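Local coordinates for protein AA9 family lytic polysaccharide monooxygenase cel61B (Hypocrea jecorina, PDB 2VTC) that breaks down cellulose by oxidative cleavage of its beta-1,4-glycosidic bonds, using an active-site copper that must be reduced and O2 or H2O2 as cosubstrate, at residues P74-S88 with S123-V135. Sequence-based numbering, arbitrary orientation.
Sequences PDIVCHKNAAPGAIS and SCTTVNKNNLRWV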
ATOM      1  N   PRO A  74       1.806  11.170  10.626  1.00 17.60           N
ATOM      2  CA  PRO A  74       2.795  10.654   9.680  1.00 17.39           C
ATOM      3  C   PRO A  74       2.798   9.138   9.461  1.00 16.89           C
ATOM      4  O   PRO A  74       3.186   8.677   8.392  1.00 16.85           O
ATOM      5  CB  PRO A  74       4.133  11.122  10.296  1.00 16.24           C
ATOM      6  CG  PRO A  74       3.768  12.401  11.007  1.00 17.68           C
ATOM      7  CD  PRO A  74       2.423  12.047  11.647  1.00 19.04           C
ATOM      8  N   ASP A  75       2.353   8.371  10.468  1.00 15.95           N
ATOM      9  CA  ASP A  75       2.347   6.928  10.371  1.00 16.19           C
ATOM     10  C   ASP A  75       1.423   6.392   9.250  1.00 15.04           C
ATOM     11  O   ASP A  75       1.648   5.287   8.767  1.00 15.38           O
ATOM     12  CB  ASP A  75       1.940   6.326  11.722  1.00 15.70           C
ATOM     13  CG  ASP A  75       3.139   6.175  12.674  1.00 18.63           C
ATOM     14  OD1 ASP A  75       4.302   6.519  12.264  1.00 17.75           O
ATOM     15  OD2 ASP A  75       2.916   5.735  13.832  1.00 19.45           O
ATOM     16  N   ILE A  76       0.421   7.179   8.848  1.00 16.02           N
ATOM     17  CA  ILE A  76      -0.480   6.732   7.758  1.00 15.39           C
ATOM     18  C   ILE A  76       0.190   6.783   6.376  1.00 15.01           C
ATOM     19  O   ILE A  76      -0.251   6.154   5.428  1.00 14.74           O
ATOM     20  CB  ILE A  76      -1.832   7.520   7.750  1.00 14.47           C
ATOM     21  CG1 ILE A  76      -2.904   6.810   6.883  1.00 14.51           C
ATOM     22  CG2 ILE A  76      -1.653   8.919   7.194  1.00 15.95           C
ATOM     23  CD1 ILE A  76      -3.187   5.333   7.290  1.00 15.86           C
ATOM     24  N   VAL A  77       1.288   7.529   6.258  1.00 15.39           N
ATOM     25  CA  VAL A  77       1.921   7.660   4.945  1.00 14.89           C
ATOM     26  C   VAL A  77       2.463   6.313   4.428  1.00 15.06           C
ATOM     27  O   VAL A  77       2.020   5.831   3.373  1.00 14.93           O
ATOM     28  CB  VAL A  77       3.066   8.730   4.955  1.00 14.65           C
ATOM     29  CG1 VAL A  77       3.645   8.844   3.538  1.00 15.69           C
ATOM     30  CG2 VAL A  77       2.571  10.097   5.461  1.00 15.72           C
ATOM     31  N   CYS A  78       3.387   5.711   5.189  1.00 14.84           N
ATOM     32  CA  CYS A  78       4.060   4.471   4.820  1.00 15.50           C
ATOM     33  C   CYS A  78       4.227   3.505   5.997  1.00 15.41           C
ATOM     34  O   CYS A  78       5.092   2.645   5.978  1.00 15.55           O
ATOM     35  CB  CYS A  78       5.428   4.748   4.166  1.00 16.45           C
ATOM     36  SG  CYS A  78       5.295   5.497   2.528  1.00 16.84           S
ATOM     37  N   HIS A  79       3.354   3.646   6.987  1.00 15.12           N
ATOM     38  CA  HIS A  79       3.315   2.794   8.189  1.00 16.70           C
ATOM     39  C   HIS A  79       4.278   3.311   9.279  1.00 18.08           C
ATOM     40  O   HIS A  79       4.876   4.399   9.145  1.00 17.32           O
ATOM     41  CB  HIS A  79       3.516   1.309   7.862  1.00 17.30           C
ATOM     42  CG  HIS A  79       2.725   0.390   8.749  1.00 18.29           C
ATOM     43  ND1 HIS A  79       1.872  -0.585   8.259  1.00 22.40           N
ATOM     44  CD2 HIS A  79       2.679   0.296  10.097  1.00 18.85           C
ATOM     45  CE1 HIS A  79       1.331  -1.233   9.282  1.00 18.86           C
ATOM     46  NE2 HIS A  79       1.796  -0.714  10.405  1.00 23.77           N
ATOM     47  N   LYS A  80       4.392   2.557  10.373  1.00 17.15           N
ATOM     48  CA  LYS A  80       4.983   3.086  11.616  1.00 17.58           C
ATOM     49  C   LYS A  80       6.448   3.534  11.514  1.00 16.49           C
ATOM     50  O   LYS A  80       7.322   2.725  11.183  1.00 17.45           O
ATOM     51  CB  LYS A  80       4.852   2.053  12.732  1.00 17.77           C
ATOM     52  CG  LYS A  80       5.208   2.602  14.096  1.00 18.88           C
ATOM     53  CD  LYS A  80       5.026   1.534  15.178  1.00 23.16           C
ATOM     54  CE  LYS A  80       5.315   2.095  16.550  1.00 23.77           C
ATOM     55  NZ  LYS A  80       4.376   3.197  16.883  1.00 29.27           N
ATOM     56  N   ASN A  81       6.674   4.818  11.824  1.00 17.08           N
ATOM     57  CA  ASN A  81       8.044   5.396  11.856  1.00 17.33           C
ATOM     58  C   ASN A  81       8.807   5.114  10.552  1.00 17.45           C
ATOM     59  O   ASN A  81      10.035   4.915  10.547  1.00 18.87           O
ATOM     60  CB  ASN A  81       8.830   4.838  13.053  1.00 17.52           C
ATOM     61  CG  ASN A  81       8.166   5.123  14.388  1.00 17.46           C
ATOM     62  OD1 ASN A  81       7.390   6.075  14.549  1.00 18.52           O
ATOM     63  ND2 ASN A  81       8.478   4.269  15.380  1.00 19.52           N
ATOM     64  N   ALA A  82       8.088   5.065   9.432  1.00 17.24           N
ATOM     65  CA  ALA A  82       8.674   4.600   8.190  1.00 16.48           C
ATOM     66  C   ALA A  82       9.673   5.578   7.598  1.00 17.11           C
ATOM     67  O   ALA A  82       9.544   6.796   7.758  1.00 17.01           O
ATOM     68  CB  ALA A  82       7.617   4.263   7.146  1.00 17.51           C
ATOM     69  N   ALA A  83      10.633   4.999   6.897  1.00 17.68           N
ATOM     70  CA  ALA A  83      11.677   5.750   6.172  1.00 17.77           C
ATOM     71  C   ALA A  83      11.908   5.133   4.802  1.00 17.89           C
ATOM     72  O   ALA A  83      11.805   3.910   4.621  1.00 18.20           O
ATOM     73  CB  ALA A  83      12.975   5.745   6.983  1.00 18.02           C
ATOM     74  N   PRO A  84      12.231   5.975   3.799  1.00 18.32           N
ATOM     75  CA  PRO A  84      12.416   5.467   2.443  1.00 18.01           C
ATOM     76  C   PRO A  84      13.468   4.347   2.343  1.00 18.14           C
ATOM     77  O   PRO A  84      14.482   4.355   3.068  1.00 19.05           O
ATOM     78  CB  PRO A  84      12.861   6.711   1.651  1.00 18.63           C
ATOM     79  CG  PRO A  84      12.359   7.849   2.427  1.00 18.94           C
ATOM     80  CD  PRO A  84      12.358   7.444   3.875  1.00 18.76           C
ATOM     81  N   GLY A  85      13.222   3.384   1.458  1.00 18.25           N
ATOM     82  CA  GLY A  85      14.218   2.368   1.126  1.00 17.61           C
ATOM     83  C   GLY A  85      15.475   3.068   0.615  1.00 18.81           C
ATOM     84  O   GLY A  85      15.378   4.145   0.013  1.00 17.81           O
ATOM     85  N   ALA A  86      16.624   2.437   0.844  1.00 19.36           N
ATOM     86  CA  ALA A  86      17.924   3.054   0.547  1.00 19.53           C
ATOM     87  C   ALA A  86      18.246   2.998  -0.946  1.00 20.85           C
ATOM     88  O   ALA A  86      19.179   3.686  -1.422  1.00 21.12           O
ATOM     89  CB  ALA A  86      19.033   2.397   1.380  1.00 20.12           C
ATOM     90  N   ILE A  87      17.488   2.192  -1.693  1.00 21.36           N
ATOM     91  CA  ILE A  87      17.607   2.111  -3.158  1.00 21.60           C
ATOM     92  C   ILE A  87      16.218   2.126  -3.789  1.00 21.57           C
ATOM     93  O   ILE A  87      15.214   2.118  -3.069  1.00 21.73           O
ATOM     94  CB  ILE A  87      18.376   0.840  -3.636  1.00 21.45           C
ATOM     95  CG1 ILE A  87      17.583  -0.451  -3.290  1.00 21.85           C
ATOM     96  CG2 ILE A  87      19.808   0.823  -3.051  1.00 21.95           C
ATOM     97  CD1 ILE A  87      18.107  -1.729  -3.916  1.00 23.23           C
ATOM     98  N   SER A  88      16.163   2.154  -5.119  1.00 21.51           N
ATOM     99  CA  SER A  88      14.902   2.078  -5.862  1.00 21.54           C
ATOM    100  C   SER A  88      14.894   0.918  -6.862  1.00 21.89           C
ATOM    101  O   SER A  88      15.915   0.625  -7.493  1.00 22.74           O
ATOM    102  CB  SER A  88      14.662   3.399  -6.602  1.00 22.08           C
ATOM    103  OG  SER A  88      13.400   3.434  -7.269  1.00 21.64           O
ATOM    104  N   SER A 123      15.643  12.099  -5.579  1.00 21.46           N
ATOM    105  CA  SER A 123      15.603  10.657  -5.352  1.00 20.05           C
ATOM    106  C   SER A 123      14.535  10.306  -4.303  1.00 19.53           C
ATOM    107  O   SER A 123      14.386  11.019  -3.313  1.00 19.85           O
ATOM    108  CB  SER A 123      16.949  10.192  -4.823  1.00 20.99           C
ATOM    109  OG  SER A 123      16.911   8.799  -4.576  1.00 19.31           O
ATOM    110  N   CYS A 124      13.839   9.188  -4.495  1.00 19.71           N
ATOM    111  CA  CYS A 124      12.875   8.749  -3.469  1.00 19.12           C
ATOM    112  C   CYS A 124      13.599   8.283  -2.215  1.00 19.49           C
ATOM    113  O   CYS A 124      13.027   8.320  -1.121  1.00 18.81           O
ATOM    114  CB  CYS A 124      11.890   7.697  -4.013  1.00 20.33           C
ATOM    115  SG  CYS A 124      10.694   8.306  -5.244  1.00 20.39           S
ATOM    116  N   THR A 125      14.878   7.909  -2.357  1.00 19.22           N
ATOM    117  CA  THR A 125      15.671   7.404  -1.224  1.00 19.75           C
ATOM    118  C   THR A 125      15.893   8.447  -0.117  1.00 19.79           C
ATOM    119  O   THR A 125      16.242   8.100   1.027  1.00 20.69           O
ATOM    120  CB  THR A 125      17.036   6.843  -1.709  1.00 19.99           C
ATOM    121  OG1 THR A 125      17.859   7.935  -2.142  1.00 20.46           O
ATOM    122  CG2 THR A 125      16.850   5.857  -2.867  1.00 20.60           C
ATOM    123  N   THR A 126      15.695   9.725  -0.451  1.00 19.96           N
ATOM    124  CA  THR A 126      15.922  10.809   0.500  1.00 20.29           C
ATOM    125  C   THR A 126      14.729  11.757   0.617  1.00 20.25           C
ATOM    126  O   THR A 126      14.843  12.839   1.165  1.00 21.35           O
ATOM    127  CB  THR A 126      17.200  11.614   0.121  1.00 21.04           C
ATOM    128  OG1 THR A 126      17.082  12.025  -1.236  1.00 21.56           O
ATOM    129  CG2 THR A 126      18.449  10.753   0.278  1.00 21.99           C
ATOM    130  N   VAL A 127      13.562  11.337   0.113  1.00 20.17           N
ATOM    131  CA  VAL A 127      12.375  12.178   0.090  1.00 19.98           C
ATOM    132  C   VAL A 127      11.840  12.425   1.515  1.00 19.43           C
ATOM    133  O   VAL A 127      12.043  11.592   2.425  1.00 20.84           O
ATOM    134  CB  VAL A 127      11.287  11.524  -0.834  1.00 20.17           C
ATOM    135  CG1 VAL A 127      10.587  10.371  -0.113  1.00 19.26           C
ATOM    136  CG2 VAL A 127      10.292  12.525  -1.352  1.00 21.98           C
ATOM    137  N   ASN A 128      11.187  13.573   1.696  1.00 19.50           N
ATOM    138  CA  ASN A 128      10.410  13.859   2.891  1.00 19.14           C
ATOM    139  C   ASN A 128       9.019  13.248   2.668  1.00 18.30           C
ATOM    140  O   ASN A 128       8.233  13.761   1.862  1.00 17.30           O
ATOM    141  CB  ASN A 128      10.312  15.379   3.099  1.00 19.96           C
ATOM    142  CG  ASN A 128       9.545  15.786   4.358  1.00 21.66           C
ATOM    143  OD1 ASN A 128       9.605  16.966   4.760  1.00 25.72           O
ATOM    144  ND2 ASN A 128       8.813  14.855   4.976  1.00 17.44           N
ATOM    145  N   LYS A 129       8.733  12.128   3.356  1.00 17.12           N
ATOM    146  CA  LYS A 129       7.458  11.414   3.129  1.00 16.96           C
ATOM    147  C   LYS A 129       6.215  12.286   3.333  1.00 16.37           C
ATOM    148  O   LYS A 129       5.181  12.077   2.694  1.00 16.03           O
ATOM    149  CB  LYS A 129       7.379  10.160   4.017  1.00 15.97           C
ATOM    150  CG  LYS A 129       7.168  10.415   5.507  1.00 16.33           C
ATOM    151  CD  LYS A 129       7.267   9.070   6.260  1.00 15.93           C
ATOM    152  CE  LYS A 129       6.967   9.277   7.723  1.00 17.37           C
ATOM    153  NZ  LYS A 129       7.059   7.979   8.452  1.00 16.87           N
ATOM    154  N   ASN A 130       6.320  13.274   4.218  1.00 15.93           N
ATOM    155  CA  ASN A 130       5.173  14.108   4.557  1.00 17.54           C
ATOM    156  C   ASN A 130       4.752  15.065   3.428  1.00 17.51           C
ATOM    157  O   ASN A 130       3.642  15.623   3.446  1.00 19.02           O
ATOM    158  CB  ASN A 130       5.458  14.846   5.869  1.00 17.46           C
ATOM    159  CG  ASN A 130       5.748  13.887   7.019  1.00 18.57           C
ATOM    160  OD1 ASN A 130       6.769  14.015   7.722  1.00 24.12           O
ATOM    161  ND2 ASN A 130       4.878  12.910   7.201  1.00 18.95           N
ATOM    162  N   ASN A 131       5.634  15.234   2.441  1.00 17.45           N
ATOM    163  CA  ASN A 131       5.319  16.084   1.287  1.00 17.87           C
ATOM    164  C   ASN A 131       4.816  15.304   0.084  1.00 17.06           C
ATOM    165  O   ASN A 131       4.493  15.887  -0.954  1.00 17.69           O
ATOM    166  CB  ASN A 131       6.540  16.927   0.891  1.00 18.76           C
ATOM    167  CG  ASN A 131       6.902  17.939   1.939  1.00 19.98           C
ATOM    168  OD1 ASN A 131       6.075  18.324   2.766  1.00 23.27           O
ATOM    169  ND2 ASN A 131       8.146  18.379   1.916  1.00 25.37           N
ATOM    170  N   LEU A 132       4.750  13.977   0.216  1.00 16.29           N
ATOM    171  CA  LEU A 132       4.255  13.136  -0.879  1.00 15.44           C
ATOM    172  C   LEU A 132       2.750  13.331  -1.073  1.00 15.49           C
ATOM    173  O   LEU A 132       2.003  13.478  -0.101  1.00 15.18           O
ATOM    174  CB  LEU A 132       4.586  11.664  -0.633  1.00 15.86           C
ATOM    175  CG  LEU A 132       6.070  11.287  -0.692  1.00 15.45           C
ATOM    176  CD1 LEU A 132       6.281   9.850  -0.248  1.00 17.65           C
ATOM    177  CD2 LEU A 132       6.644  11.506  -2.116  1.00 17.23           C
ATOM    178  N   ARG A 133       2.325  13.353  -2.335  1.00 15.58           N
ATOM    179  CA  ARG A 133       0.899  13.516  -2.683  1.00 15.93           C
ATOM    180  C   ARG A 133       0.471  12.336  -3.533  1.00 15.73           C
ATOM    181  O   ARG A 133       1.088  12.028  -4.538  1.00 15.60           O
ATOM    182  CB  ARG A 133       0.625  14.855  -3.405  1.00 16.82           C
ATOM    183  CG  ARG A 133       1.131  16.101  -2.634  1.00 18.14           C
ATOM    184  CD  ARG A 133       0.845  17.428  -3.379  1.00 18.32           C
ATOM    185  NE  ARG A 133      -0.590  17.557  -3.588  1.00 19.28           N
ATOM    186  CZ  ARG A 133      -1.422  18.154  -2.735  1.00 20.96           C
ATOM    187  NH1 ARG A 133      -0.946  18.766  -1.657  1.00 20.68           N
ATOM    188  NH2 ARG A 133      -2.724  18.168  -2.984  1.00 22.79           N
ATOM    189  N   TRP A 134      -0.585  11.638  -3.102  1.00 15.25           N
ATOM    190  CA  TRP A 134      -0.902  10.332  -3.638  1.00 14.50           C
ATOM    191  C   TRP A 134      -2.051  10.335  -4.625  1.00 14.17           C
ATOM    192  O   TRP A 134      -3.033  11.048  -4.446  1.00 15.73           O
ATOM    193  CB  TRP A 134      -1.278   9.429  -2.451  1.00 14.43           C
ATOM    194  CG  TRP A 134      -0.149   9.347  -1.490  1.00 14.33           C
ATOM    195  CD1 TRP A 134       0.008  10.078  -0.335  1.00 12.76           C
ATOM    196  CD2 TRP A 134       0.996   8.503  -1.593  1.00 11.51           C
ATOM    197  NE1 TRP A 134       1.194   9.752   0.282  1.00 13.71           N
ATOM    198  CE2 TRP A 134       1.816   8.774  -0.457  1.00 13.31           C
ATOM    199  CE3 TRP A 134       1.436   7.562  -2.547  1.00 13.24           C
ATOM    200  CZ2 TRP A 134       3.040   8.130  -0.243  1.00 13.07           C
ATOM    201  CZ3 TRP A 134       2.667   6.916  -2.323  1.00 12.79           C
ATOM    202  CH2 TRP A 134       3.447   7.216  -1.175  1.00 14.12           C
ATOM    203  N   VAL A 135      -1.893   9.521  -5.669  1.00 14.95           N
ATOM    204  CA  VAL A 135      -2.902   9.343  -6.697  1.00 15.45           C
ATOM    205  C   VAL A 135      -3.328   7.875  -6.734  1.00 15.82           C
ATOM    206  O   VAL A 135      -2.492   7.011  -6.868  1.00 15.43           O
ATOM    207  CB  VAL A 135      -2.322   9.776  -8.072  1.00 16.28           C
ATOM    208  CG1 VAL A 135      -3.289   9.498  -9.191  1.00 17.80           C
ATOM    209  CG2 VAL A 135      -1.975  11.275  -8.034  1.00 17.21           C
TER
HETATM  210  O   HOH W   1       4.719   6.590   7.565  1.00 17.01           O
HETATM  211  O   HOH W   2       6.017   8.107  10.930  1.00 18.53           O
HETATM  212  O   HOH W   3      16.855   5.985   2.678  1.00 33.37           O
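The indole of Trp134 meets Val77 at its edge: CG1 of Val77 lies near the ring plane, 3.9 Å from CZ2 of Trp134, and Cys78 SG approaches the same ring carbon obliquely; Tyr116, Val118, Val175 and Arg177 of strands 113-119 and 172-182 also touch Trp134. Val77 points CG1 at the indole edge, anti to its backbone N (chi1 -178°), while CG2 is turned toward the amide of Asn130, whose ND2 rests 3.7 Å from CB of Pro74. Beside Val77 runs Lys129, extended beyond CG, its ammonium delivered into the type II beta turn His79-Ala82 that follows the short, weakly bonded helix 75-78. There NZ of Lys129 donates to Ala82 O at 2.8 Å, with the donor 17° off the carbonyl plane, and to two waters. One also joins Pro74 O, Cys78 N and His79 O; the other, 2.7 Å from Asp75 OD1, bridges to a carboxylate that itself accepts Asn81 N. In this AA9 beta-sandwich the contact packs the loop carrying His79, close to the copper ligand Tyr195, onto the segment entering strand 133-143; Cys78 is further tied to Cys198 by a disulfide. Were Lys129 an alanine, Ala82 O would probably lose its bond to the ammonium, the two waters their tie to segment 123-135, and a gap would open beside Pro74. Farther along, Pro84 packs CB on Cys124 O and CG against Val127 CG1 (4.0 Å), and a third water links Pro84 O with Thr125 O.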